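Local coordinates for peptidoglycan synthetase penicillin-binding protein 3 (Bifidobacterium adolescentis, PDB 4YE5), which probably acts as a membrane-bound penicillin-binding transpeptidase that cross-links the peptidoglycan of the bacterial cell wall, at residues 148-153 and 158-163; 192-195 and 199-202; 221-226 and 547-552; 242-247 and 406-411; 292-297 and 336-341. All blocks are in the same frame, centred on the assembly; numbering follows the deposited sequence.

Contact 1 of 5, residues 148-153 and 158-163; sequences RLYSNG and SLLGGV
With chi1 at -60°, the ring of Y150 swings beside its own backbone N and reaches the end of helix 157-160, while R148, whose CG lies beside the carbonyl carbon (chi1 -171°), presents its CB to V163. The two residues project from one chain that changes course twice: a type I beta turn runs from Y150 to G153, closed by G153 N on Y150 O at 3.1 Å, and the short helix stops at G161, where phi becomes positive and the chain passes into strand 162-163. The case illustrates how a tyrosine can bridge two elements with different parts of one side chain. Near the root of the ring, CD2 of Y150 meets CD1 of L160 at 4.0 Å, the two side chains sliding past each other in opposite directions. Farther out, the phenol oxygen OH of Y150 lies 3.4 Å from CA of G162, where the backbone carries no side chain.

No hydrogen bond crosses between the segments. Instead E174 of helix 172-176 takes a hydrogen bond from the Y150 hydroxyl and a salt bridge from NE of R148, so one acid ties both side chains to the next helix, while the guanidinium also reaches G33 O and S46 OG. Strand 148-149 forms one border of a mixed sheet next to strand 42-46, and the contact thus joins that sheet to the end of helix 157-160 and strand 162-163, within the dimerisation domain. At the far end R148 and V163 cross at about a right angle, CB of R148 resting 3.7 Å from CG2 of V163.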
# COMPACT_ATOMS: atom_id res chain seq x y z
N ARG A 148 -15.08 -12.16 -1.79
CA ARG A 148 -14.21 -11.34 -0.95
C ARG A 148 -14.94 -10.03 -0.63
O ARG A 148 -15.36 -9.32 -1.54
CB ARG A 148 -12.90 -11.03 -1.70
CG ARG A 148 -11.78 -10.35 -0.89
CD ARG A 148 -11.09 -11.33 0.04
NE ARG A 148 -9.81 -10.87 0.57
CZ ARG A 148 -9.25 -11.35 1.68
NH1 ARG A 148 -9.88 -12.30 2.37
NH2 ARG A 148 -8.07 -10.90 2.10
N LEU A 149 -15.10 -9.72 0.66
CA LEU A 149 -15.82 -8.51 1.05
C LEU A 149 -14.88 -7.49 1.68
O LEU A 149 -13.97 -7.84 2.46
CB LEU A 149 -16.93 -8.83 2.05
CG LEU A 149 -18.01 -9.83 1.60
CD1 LEU A 149 -19.04 -10.06 2.71
CD2 LEU A 149 -18.69 -9.37 0.31
N TYR A 150 -15.13 -6.23 1.39
CA TYR A 150 -14.33 -5.13 1.92
C TYR A 150 -15.28 -4.20 2.65
O TYR A 150 -15.97 -3.41 2.03
CB TYR A 150 -13.65 -4.40 0.76
CG TYR A 150 -12.72 -5.30 -0.03
CD1 TYR A 150 -13.19 -6.03 -1.13
CD2 TYR A 150 -11.38 -5.43 0.32
CE1 TYR A 150 -12.34 -6.86 -1.85
CE2 TYR A 150 -10.53 -6.24 -0.40
CZ TYR A 150 -11.02 -6.96 -1.48
OH TYR A 150 -10.17 -7.78 -2.18
N SER A 151 -15.31 -4.30 3.98
CA SER A 151 -16.35 -3.62 4.76
C SER A 151 -16.32 -2.10 4.68
O SER A 151 -17.33 -1.45 4.91
CB SER A 151 -16.34 -4.07 6.22
OG SER A 151 -15.12 -3.74 6.85
N ASN A 152 -15.17 -1.51 4.36
CA ASN A 152 -15.11 -0.05 4.24
C ASN A 152 -15.39 0.50 2.82
O ASN A 152 -15.21 1.70 2.57
CB ASN A 152 -13.78 0.49 4.78
CG ASN A 152 -13.59 0.22 6.28
OD1 ASN A 152 -13.85 1.09 7.10
ND2 ASN A 152 -13.16 -0.98 6.62
N GLY A 153 -15.81 -0.36 1.90
CA GLY A 153 -16.21 0.10 0.56
C GLY A 153 -15.09 0.74 -0.26
O GLY A 153 -14.14 0.08 -0.68
N SER A 158 -8.07 1.14 -4.17
CA SER A 158 -7.10 0.67 -5.14
C SER A 158 -5.82 0.23 -4.44
O SER A 158 -5.02 -0.55 -5.01
CB SER A 158 -6.79 1.75 -6.18
OG SER A 158 -6.27 2.91 -5.53
N LEU A 159 -5.62 0.71 -3.22
CA LEU A 159 -4.49 0.23 -2.42
C LEU A 159 -4.73 -1.22 -1.95
O LEU A 159 -3.81 -2.02 -1.89
CB LEU A 159 -4.24 1.13 -1.20
CG LEU A 159 -3.03 0.79 -0.33
CD1 LEU A 159 -1.74 0.81 -1.13
CD2 LEU A 159 -2.93 1.74 0.86
N LEU A 160 -5.96 -1.51 -1.54
CA LEU A 160 -6.33 -2.88 -1.16
C LEU A 160 -6.29 -3.77 -2.39
O LEU A 160 -5.78 -4.88 -2.35
CB LEU A 160 -7.73 -2.90 -0.54
CG LEU A 160 -7.74 -2.40 0.91
CD1 LEU A 160 -9.15 -2.28 1.46
CD2 LEU A 160 -6.91 -3.32 1.78
N GLY A 161 -6.81 -3.26 -3.51
CA GLY A 161 -6.79 -3.99 -4.76
C GLY A 161 -8.00 -4.89 -4.90
O GLY A 161 -9.15 -4.42 -4.81
N GLY A 162 -7.76 -6.19 -5.11
CA GLY A 162 -8.85 -7.14 -5.30
C GLY A 162 -8.35 -8.53 -5.65
O GLY A 162 -7.15 -8.73 -5.88
N VAL A 163 -9.26 -9.49 -5.67
CA VAL A 163 -8.94 -10.87 -6.07
C VAL A 163 -9.72 -11.29 -7.32
O VAL A 163 -10.76 -10.71 -7.64
CB VAL A 163 -9.23 -11.86 -4.93
CG1 VAL A 163 -8.44 -11.48 -3.67
CG2 VAL A 163 -10.72 -11.89 -4.62

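Contact 2 of 5, residues 192-195 and 199-202; sequences QGNS and IPGT
P200 is met by N194 and G193 on the other arm of this loop, all through van der Waals contact. The amide nitrogen ND2 of N194 lies 3.5 Å from CG of the P200 ring, with the two side chains crossing obliquely, and the carbonyl O of G193 approaches CA of P200 to 3.7 Å. The carbonyl O of Q192 stands a little farther off, 4.0 Å from CB of P200. The Q192 side chain starts away from the opposite arm but bends at chi2 (-58°), which brings its terminal amide against the backbone of G201.

A second shell fixes the shape of the arm that receives these groups. I199 to T202 form a type II turn, and I199 O is gripped twice by the same residue: T202 N reaches it at 3.1 Å, and T202 OG1 donates to it at 2.6 Å. Both donors come from one face of the carbonyl plane, the hydroxyl tilted 27° out of it. No hydrogen bond joins 192-195 to 199-202; the example shows a turn held by T202 on I199 O, with the arms joined just behind, at Q191. N194 and P200 also touch a crystal neighbour, so lattice packing may influence their detailed pose.

Farther out, the backbones of G201 and T202 are both hydrogen-bonded to Q191, which makes a classic G1 beta bulge. The contact is therefore the surface tip of a hairpin whose arms are strand 186-191, ending just before Q192, and strand 202-207, which leads the chain back.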
# COMPACT_ATOMS: atom_id res chain seq x y z
N GLN A 192 -11.71 -45.39 -5.41
CA GLN A 192 -13.11 -45.55 -5.78
C GLN A 192 -13.32 -46.80 -6.61
O GLN A 192 -14.44 -47.27 -6.76
CB GLN A 192 -13.68 -44.31 -6.48
CG GLN A 192 -13.98 -43.11 -5.55
CD GLN A 192 -14.98 -43.41 -4.39
OE1 GLN A 192 -14.95 -42.72 -3.37
NE2 GLN A 192 -15.85 -44.42 -4.56
N GLY A 193 -12.23 -47.33 -7.15
CA GLY A 193 -12.29 -48.56 -7.90
C GLY A 193 -12.24 -49.79 -7.00
O GLY A 193 -12.49 -49.69 -5.79
N ASN A 194 -11.90 -50.93 -7.59
CA ASN A 194 -11.70 -52.17 -6.85
C ASN A 194 -10.31 -52.71 -7.08
O ASN A 194 -10.10 -53.55 -7.95
CB ASN A 194 -12.72 -53.22 -7.27
CG ASN A 194 -13.57 -53.71 -6.11
OD1 ASN A 194 -13.10 -54.47 -5.26
ND2 ASN A 194 -14.83 -53.26 -6.07
N SER A 195 -9.35 -52.23 -6.30
CA SER A 195 -7.96 -52.65 -6.40
C SER A 195 -7.76 -54.03 -5.81
O SER A 195 -6.82 -54.75 -6.16
CB SER A 195 -7.08 -51.67 -5.64
OG SER A 195 -7.43 -51.69 -4.26
N ILE A 199 -11.39 -51.35 0.26
CA ILE A 199 -12.74 -51.39 -0.27
C ILE A 199 -13.02 -50.06 -1.00
O ILE A 199 -12.39 -49.04 -0.69
CB ILE A 199 -13.80 -51.67 0.83
CG1 ILE A 199 -13.87 -50.51 1.83
CG2 ILE A 199 -13.50 -53.00 1.53
CD1 ILE A 199 -15.08 -50.60 2.77
N PRO A 200 -13.95 -50.08 -1.97
CA PRO A 200 -14.33 -48.86 -2.71
C PRO A 200 -14.73 -47.76 -1.74
O PRO A 200 -15.46 -48.02 -0.78
CB PRO A 200 -15.56 -49.32 -3.52
CG PRO A 200 -15.36 -50.77 -3.71
CD PRO A 200 -14.70 -51.26 -2.44
N GLY A 201 -14.26 -46.54 -1.97
CA GLY A 201 -14.62 -45.42 -1.11
C GLY A 201 -13.59 -45.13 -0.02
O GLY A 201 -13.67 -44.09 0.66
N THR A 202 -12.63 -46.02 0.16
CA THR A 202 -11.62 -45.83 1.21
C THR A 202 -10.72 -44.61 0.96
O THR A 202 -10.13 -44.48 -0.11
CB THR A 202 -10.73 -47.06 1.35
OG1 THR A 202 -11.54 -48.22 1.63
CG2 THR A 202 -9.69 -46.84 2.48

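Contact 3 of 5, residues 221-226 and 547-552; sequences RDVQWY and MQKYEV
D222 OD2 and K549 NZ share a water that sits 2.7 Å from each, accepting from the ammonium group and probably donating to the carboxylate oxygen. Their direct separation, 3.8 Å from D222 OD2 to K549 NZ, makes only a long salt bridge, so the water carries the close polar contact between the two helices. The other carboxylate oxygen, D222 OD1, lies 3.9 Å from R221 NH2, again a long pairing; it stands well out of the guanidinium plane and rests on charge alone. Together R221, D222 and K549 make a small network in which the acid is probably stabilised from two directions.

Next to this polar pair, V223 is buried. Its CG2 branch, beside the backbone N, is 3.9 Å from CE of K549 and 3.4 Å from OH of Y550, reaching the tyrosine at the ring edge, near its plane. K549 runs out extended until chi4 turns its ammonium end, and on the way its CG passes 4.1 Å above the centre of the Y550 ring. The lysine chain thus covers one face of the tyrosine while the valine meets its edge.

The helix that carries K549 ends here in a Schellman motif, with V552 N bonded to M547 O at 3.0 Å and E551, of positive phi, as the C-prime residue. One turn further along helix 221-238, Y226 stacks on F545, and V223 also touches A257 of the sheet. This side-by-side packing of an early and a C-terminal helix against an antiparallel sheet is typical of the penicillin-binding transpeptidase and beta-lactamase fold.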
# COMPACT_ATOMS: atom_id res chain seq x y z
N ARG A 221 -7.19 3.30 9.75
CA ARG A 221 -8.45 3.49 9.03
C ARG A 221 -8.95 4.93 9.19
O ARG A 221 -9.41 5.53 8.23
CB ARG A 221 -9.50 2.51 9.60
CG ARG A 221 -10.64 2.10 8.68
CD ARG A 221 -11.60 1.11 9.39
NE ARG A 221 -12.12 1.71 10.61
CZ ARG A 221 -13.31 2.28 10.72
NH1 ARG A 221 -14.17 2.27 9.72
NH2 ARG A 221 -13.65 2.83 11.87
N ASP A 222 -8.84 5.48 10.40
CA ASP A 222 -9.31 6.84 10.67
C ASP A 222 -8.43 7.91 10.01
O ASP A 222 -8.94 8.90 9.47
CB ASP A 222 -9.43 7.10 12.17
CG ASP A 222 -10.31 6.05 12.87
OD1 ASP A 222 -11.53 6.01 12.59
OD2 ASP A 222 -9.77 5.24 13.68
N VAL A 223 -7.12 7.73 10.04
CA VAL A 223 -6.25 8.70 9.34
C VAL A 223 -6.44 8.59 7.82
O VAL A 223 -6.48 9.59 7.10
CB VAL A 223 -4.76 8.48 9.70
CG1 VAL A 223 -3.87 9.47 8.93
CG2 VAL A 223 -4.55 8.62 11.24
N GLN A 224 -6.54 7.36 7.32
CA GLN A 224 -6.73 7.14 5.89
C GLN A 224 -8.04 7.77 5.43
O GLN A 224 -8.10 8.46 4.42
CB GLN A 224 -6.74 5.63 5.57
CG GLN A 224 -6.90 5.34 4.05
CD GLN A 224 -5.60 5.56 3.26
OE1 GLN A 224 -4.50 5.49 3.80
NE2 GLN A 224 -5.74 5.75 1.96
N TRP A 225 -9.10 7.55 6.20
CA TRP A 225 -10.41 8.10 5.84
C TRP A 225 -10.36 9.62 5.83
O TRP A 225 -10.86 10.24 4.89
CB TRP A 225 -11.52 7.63 6.79
CG TRP A 225 -12.88 8.11 6.36
CD1 TRP A 225 -13.77 7.45 5.55
CD2 TRP A 225 -13.51 9.36 6.70
NE1 TRP A 225 -14.90 8.21 5.37
CE2 TRP A 225 -14.76 9.39 6.05
CE3 TRP A 225 -13.13 10.47 7.47
CZ2 TRP A 225 -15.64 10.47 6.16
CZ3 TRP A 225 -14.00 11.54 7.58
CH2 TRP A 225 -15.24 11.54 6.93
N TYR A 226 -9.77 10.22 6.86
CA TYR A 226 -9.74 11.70 6.90
C TYR A 226 -8.88 12.28 5.77
O TYR A 226 -9.19 13.32 5.19
CB TYR A 226 -9.29 12.22 8.26
CG TYR A 226 -9.59 13.70 8.44
CD1 TYR A 226 -10.86 14.14 8.82
CD2 TYR A 226 -8.61 14.64 8.23
CE1 TYR A 226 -11.14 15.49 8.97
CE2 TYR A 226 -8.88 16.01 8.36
CZ TYR A 226 -10.14 16.43 8.74
OH TYR A 226 -10.38 17.78 8.89
N MSE A 547 -2.72 16.24 15.00
CA MSE A 547 -2.38 16.76 16.33
C MSE A 547 -3.55 16.55 17.29
O MSE A 547 -3.34 16.27 18.46
CB MSE A 547 -2.01 18.26 16.29
CG MSE A 547 -0.89 18.64 15.34
SE MSE A 547 0.83 17.89 15.84
CE MSE A 547 0.88 16.37 14.65
N GLN A 548 -4.78 16.71 16.80
CA GLN A 548 -5.97 16.51 17.65
C GLN A 548 -6.19 15.03 17.93
O GLN A 548 -6.43 14.65 19.07
CB GLN A 548 -7.22 17.11 16.98
CG GLN A 548 -8.59 16.61 17.54
CD GLN A 548 -9.12 17.47 18.69
OE1 GLN A 548 -8.65 18.59 18.91
NE2 GLN A 548 -10.11 16.95 19.41
N LYS A 549 -6.10 14.19 16.89
CA LYS A 549 -6.33 12.76 17.08
C LYS A 549 -5.35 12.15 18.07
O LYS A 549 -5.74 11.41 18.95
CB LYS A 549 -6.23 11.98 15.76
CG LYS A 549 -6.47 10.46 15.92
CD LYS A 549 -6.39 9.75 14.53
CE LYS A 549 -6.31 8.23 14.68
NZ LYS A 549 -7.52 7.76 15.40
N TYR A 550 -4.07 12.46 17.92
CA TYR A 550 -3.07 11.84 18.79
C TYR A 550 -2.76 12.68 20.02
O TYR A 550 -1.86 12.35 20.79
CB TYR A 550 -1.80 11.49 18.00
CG TYR A 550 -2.10 10.44 16.95
CD1 TYR A 550 -2.24 9.09 17.29
CD2 TYR A 550 -2.30 10.80 15.62
CE1 TYR A 550 -2.54 8.13 16.34
CE2 TYR A 550 -2.59 9.83 14.65
CZ TYR A 550 -2.71 8.50 15.01
OH TYR A 550 -3.00 7.55 14.05
N GLU A 551 -3.52 13.76 20.20
CA GLU A 551 -3.37 14.61 21.39
C GLU A 551 -1.92 15.04 21.57
O GLU A 551 -1.35 14.88 22.65
CB GLU A 551 -3.89 13.87 22.64
CG GLU A 551 -5.34 13.37 22.47
CD GLU A 551 -5.91 12.73 23.74
OE1 GLU A 551 -5.97 11.48 23.79
OE2 GLU A 551 -6.31 13.48 24.67
N VAL A 552 -1.32 15.55 20.50
CA VAL A 552 0.09 15.94 20.53
C VAL A 552 0.23 17.22 21.35
O VAL A 552 -0.51 18.18 21.13
CB VAL A 552 0.63 16.14 19.09
CG1 VAL A 552 2.13 16.47 19.10
CG2 VAL A 552 0.35 14.87 18.22
O HOH W 1 -7.48 5.05 15.05

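Contact 4 of 5, residues 242-247 and 406-411; sequences WGIAMV and VNVMQL
M246, V408 and I244 bury most of the surface here, joining strand 242-249, an inner strand of its sheet, to the first turn of helix 408-419. M246, a selenomethionine, points toward the helix and runs fully extended from chi1 178°, which delivers its SE atom to the backbone: SE lies 3.5 Å from CA of M409 and 3.8 Å from V408 O. Its CE methyl continues to CG of M409 at 3.8 Å, the two side chains crossing at about a right angle. V408 meets the strand at two places. Its CB lies 4.1 Å from CD1 of I244, while its CG2 faces CB of M246 at 4.3 Å.

The side-chain contacts are apolar, and no hydrogen bond crosses between the segments; the helix start is closed by a capping box between N407, the N-cap residue, and Q410. Q410 N donates to N407 OD1 at 2.9 Å, and N407 N donates to Q410 OE1 at 3.0 Å.

V408 also touches T520 and L258, so helix 408-419 begins over strands 242-249, 517-524 and 255-260 of the five-stranded antiparallel sheet, whereas A245 and V247, alternating with the residues described, turn to I542 of helix 535-549 on the other face.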
# COMPACT_ATOMS: atom_id res chain seq x y z
N TRP A 242 -5.95 15.92 -9.98
CA TRP A 242 -5.87 14.83 -9.01
C TRP A 242 -5.05 15.30 -7.84
O TRP A 242 -4.37 16.33 -7.94
CB TRP A 242 -5.29 13.51 -9.60
CG TRP A 242 -3.94 13.58 -10.35
CD1 TRP A 242 -3.76 13.39 -11.70
CD2 TRP A 242 -2.61 13.79 -9.80
NE1 TRP A 242 -2.42 13.50 -12.01
CE2 TRP A 242 -1.70 13.72 -10.87
CE3 TRP A 242 -2.12 14.02 -8.51
CZ2 TRP A 242 -0.32 13.90 -10.70
CZ3 TRP A 242 -0.74 14.19 -8.34
CH2 TRP A 242 0.14 14.14 -9.44
N GLY A 243 -5.14 14.58 -6.73
CA GLY A 243 -4.33 14.90 -5.56
C GLY A 243 -3.93 13.59 -4.90
O GLY A 243 -4.69 12.62 -4.95
N ILE A 244 -2.74 13.56 -4.32
CA ILE A 244 -2.31 12.40 -3.54
C ILE A 244 -1.70 12.91 -2.24
O ILE A 244 -1.22 14.03 -2.18
CB ILE A 244 -1.30 11.51 -4.32
CG1 ILE A 244 0.04 12.20 -4.46
CG2 ILE A 244 -1.83 11.11 -5.71
CD1 ILE A 244 0.94 11.60 -5.58
N ALA A 245 -1.72 12.09 -1.19
CA ALA A 245 -1.23 12.52 0.12
C ALA A 245 -0.72 11.32 0.85
O ALA A 245 -1.22 10.20 0.67
CB ALA A 245 -2.36 13.16 0.94
N MSE A 246 0.26 11.55 1.72
CA MSE A 246 0.86 10.47 2.49
C MSE A 246 1.17 10.96 3.89
O MSE A 246 1.60 12.11 4.05
CB MSE A 246 2.16 10.01 1.82
CG MSE A 246 2.87 8.93 2.57
SE MSE A 246 4.39 8.41 1.49
CE MSE A 246 4.94 6.90 2.49
N VAL A 247 0.96 10.11 4.89
CA VAL A 247 1.35 10.44 6.25
C VAL A 247 2.30 9.35 6.76
O VAL A 247 1.96 8.16 6.73
CB VAL A 247 0.12 10.51 7.21
CG1 VAL A 247 0.61 10.75 8.66
CG2 VAL A 247 -0.86 11.59 6.78
N VAL A 406 10.69 11.49 -8.67
CA VAL A 406 10.44 10.75 -7.44
C VAL A 406 8.97 10.34 -7.38
O VAL A 406 8.13 10.94 -8.06
CB VAL A 406 10.71 11.65 -6.23
CG1 VAL A 406 12.12 12.24 -6.32
CG2 VAL A 406 9.66 12.78 -6.15
N ASN A 407 8.63 9.33 -6.57
CA ASN A 407 7.23 9.16 -6.19
C ASN A 407 7.01 9.76 -4.81
O ASN A 407 7.98 10.19 -4.15
CB ASN A 407 6.76 7.70 -6.28
CG ASN A 407 7.63 6.75 -5.50
OD1 ASN A 407 7.93 6.97 -4.33
ND2 ASN A 407 8.06 5.68 -6.16
N VAL A 408 5.76 9.81 -4.37
CA VAL A 408 5.48 10.45 -3.10
C VAL A 408 6.14 9.74 -1.91
O VAL A 408 6.52 10.40 -0.93
CB VAL A 408 3.94 10.67 -2.89
CG1 VAL A 408 3.22 9.37 -2.55
CG2 VAL A 408 3.68 11.72 -1.79
N MSE A 409 6.31 8.41 -2.00
CA MSE A 409 6.91 7.67 -0.89
C MSE A 409 8.40 8.01 -0.75
O MSE A 409 8.93 8.16 0.35
CB MSE A 409 6.75 6.15 -1.07
CG MSE A 409 5.31 5.65 -1.07
SE MSE A 409 4.48 5.75 -2.84
CE MSE A 409 5.36 4.25 -3.74
N GLN A 410 9.09 8.09 -1.89
CA GLN A 410 10.51 8.44 -1.89
C GLN A 410 10.73 9.87 -1.39
O GLN A 410 11.64 10.13 -0.60
CB GLN A 410 11.06 8.33 -3.30
CG GLN A 410 11.17 6.90 -3.81
CD GLN A 410 11.57 6.87 -5.27
OE1 GLN A 410 11.10 7.69 -6.05
NE2 GLN A 410 12.45 5.93 -5.64
N LEU A 411 9.90 10.80 -1.84
CA LEU A 411 10.03 12.18 -1.41
C LEU A 411 9.81 12.28 0.11
O LEU A 411 10.54 12.96 0.82
CB LEU A 411 8.99 13.05 -2.14
CG LEU A 411 9.08 14.54 -1.84
CD1 LEU A 411 10.49 15.01 -2.12
CD2 LEU A 411 8.07 15.31 -2.70

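Contact 5 of 5, residues 292-297 and 336-341; sequences LAMSGM and AGILEQ
M294 and L339 approach at a slant, the selenomethionine reaching across from one helix and the leucine taking it at the root of its side chain rather than at its branches. The CE methyl of M294 lies 3.6 Å from CB of L339 and 3.8 Å from L339 N, so the methyl rests against the helix backbone. Just behind it, SE of M294 is 4.0 Å from the same L339 CB. A looser touch falls on the preceding residue, CE of M294 lying 4.3 Å from CG2 of I338.

This pose follows from the torsions of M294. The chain leaves its helix extended through chi1 (-174°) and chi2, then turns at chi3 (-66°), and that last bend sets CE between I338 and L339. No hydrogen bond crosses the contact; it is buried and apolar, a worked example of one long flexible side chain bridging two helices whose nearest CA atoms, those of M294 and L339, are 8.2 Å apart.

L339 has further partners outside the two helices. Its side chain also touches residues of a likely SxxK pattern, and its carbonyl O accepts a hydrogen bond from NZ of K486, in a KSG sequence of the kind that lines active sites in this family. The packing is therefore probably second-shell to the catalytic cleft.

Around it, M461 of helix 455-470 and M347 of helix 344-350 pack on M294, and A464 and S468 lie against L339, so helices 290-299 and 335-340 meet among helices 344-350 and 455-470, with edge strand 484-492 reaching L339 O through K486.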
# COMPACT_ATOMS: atom_id res chain seq x y z
N LEU A 292 17.72 18.16 -0.20
CA LEU A 292 18.70 17.08 -0.38
C LEU A 292 20.07 17.61 -0.76
O LEU A 292 21.10 17.18 -0.20
CB LEU A 292 18.25 16.08 -1.45
CG LEU A 292 16.79 15.58 -1.46
CD1 LEU A 292 16.70 14.29 -2.26
CD2 LEU A 292 16.25 15.39 -0.07
N ALA A 293 20.12 18.53 -1.72
CA ALA A 293 21.42 19.04 -2.19
C ALA A 293 22.13 19.87 -1.13
O ALA A 293 23.36 19.78 -0.96
CB ALA A 293 21.26 19.86 -3.49
N MSE A 294 21.36 20.68 -0.42
CA MSE A 294 21.91 21.56 0.63
C MSE A 294 22.41 20.76 1.82
O MSE A 294 23.43 21.10 2.42
CB MSE A 294 20.86 22.56 1.12
CG MSE A 294 21.42 23.60 2.11
SE MSE A 294 20.13 24.97 2.66
CE MSE A 294 19.90 25.83 0.94
N SER A 295 21.66 19.73 2.19
CA SER A 295 22.13 18.82 3.22
C SER A 295 23.53 18.31 2.87
O SER A 295 24.42 18.24 3.74
CB SER A 295 21.16 17.63 3.39
OG SER A 295 19.94 18.07 3.96
N GLY A 296 23.72 17.98 1.59
CA GLY A 296 25.02 17.54 1.08
C GLY A 296 26.10 18.61 1.26
O GLY A 296 27.22 18.32 1.69
N MSE A 297 25.76 19.86 0.94
CA MSE A 297 26.71 20.97 1.06
C MSE A 297 27.19 21.15 2.49
O MSE A 297 28.37 21.40 2.73
CB MSE A 297 26.08 22.28 0.58
CG MSE A 297 25.75 22.28 -0.88
SE MSE A 297 24.82 23.91 -1.31
CE MSE A 297 24.25 23.41 -3.11
N ALA A 336 20.52 29.39 4.53
CA ALA A 336 19.16 29.08 4.98
C ALA A 336 18.11 29.88 4.19
O ALA A 336 17.07 29.34 3.80
CB ALA A 336 19.03 29.33 6.48
N GLY A 337 18.40 31.15 3.93
CA GLY A 337 17.48 31.99 3.17
C GLY A 337 17.33 31.57 1.71
O GLY A 337 16.26 31.72 1.12
N ILE A 338 18.40 31.05 1.12
CA ILE A 338 18.31 30.50 -0.24
C ILE A 338 17.27 29.37 -0.29
O ILE A 338 16.49 29.25 -1.26
CB ILE A 338 19.70 30.05 -0.77
CG1 ILE A 338 20.52 31.28 -1.19
CG2 ILE A 338 19.55 29.06 -1.94
CD1 ILE A 338 22.03 31.07 -1.24
N LEU A 339 17.25 28.54 0.75
CA LEU A 339 16.25 27.48 0.88
C LEU A 339 14.85 28.09 1.04
O LEU A 339 13.91 27.75 0.31
CB LEU A 339 16.53 26.58 2.10
CG LEU A 339 15.52 25.42 2.22
CD1 LEU A 339 15.65 24.42 1.04
CD2 LEU A 339 15.54 24.70 3.59
N GLU A 340 14.73 28.99 2.01
CA GLU A 340 13.46 29.62 2.34
C GLU A 340 12.84 30.36 1.14
O GLU A 340 11.62 30.36 0.94
CB GLU A 340 13.67 30.61 3.49
CG GLU A 340 12.43 31.38 3.86
CD GLU A 340 12.71 32.85 4.09
OE1 GLU A 340 13.87 33.29 3.88
OE2 GLU A 340 11.76 33.56 4.48
N GLN A 341 13.70 30.98 0.34
CA GLN A 341 13.24 31.76 -0.81
C GLN A 341 13.19 30.94 -2.09
O GLN A 341 12.89 31.48 -3.15
CB GLN A 341 14.14 32.98 -1.01
CG GLN A 341 14.19 33.90 0.23
CD GLN A 341 13.04 34.89 0.24
OE1 GLN A 341 12.22 34.92 -0.69
NE2 GLN A 341 12.97 35.72 1.27

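Overall arrangement
Contacts 1, 3, 4 and 5 trace a path from the stem of this elongated chain into its transpeptidase part, with contact 2 far out at the other end. Contact 1 touches contact 3 through a probable hydrogen bond from R221 NH1 to N152 OD1 (2.9 Å). Contact 3 in turn meets contact 4 where V223 packs on V247, helix 221-238 leading straight into strand 242-249. Contacts 4 and 5 do not touch, their nearest atoms being about 6 Å apart, and contact 5 lies beside the probable active-site motifs. The centres of contacts 2 and 5 are 80 Å apart, on opposite sides of the chain's centre.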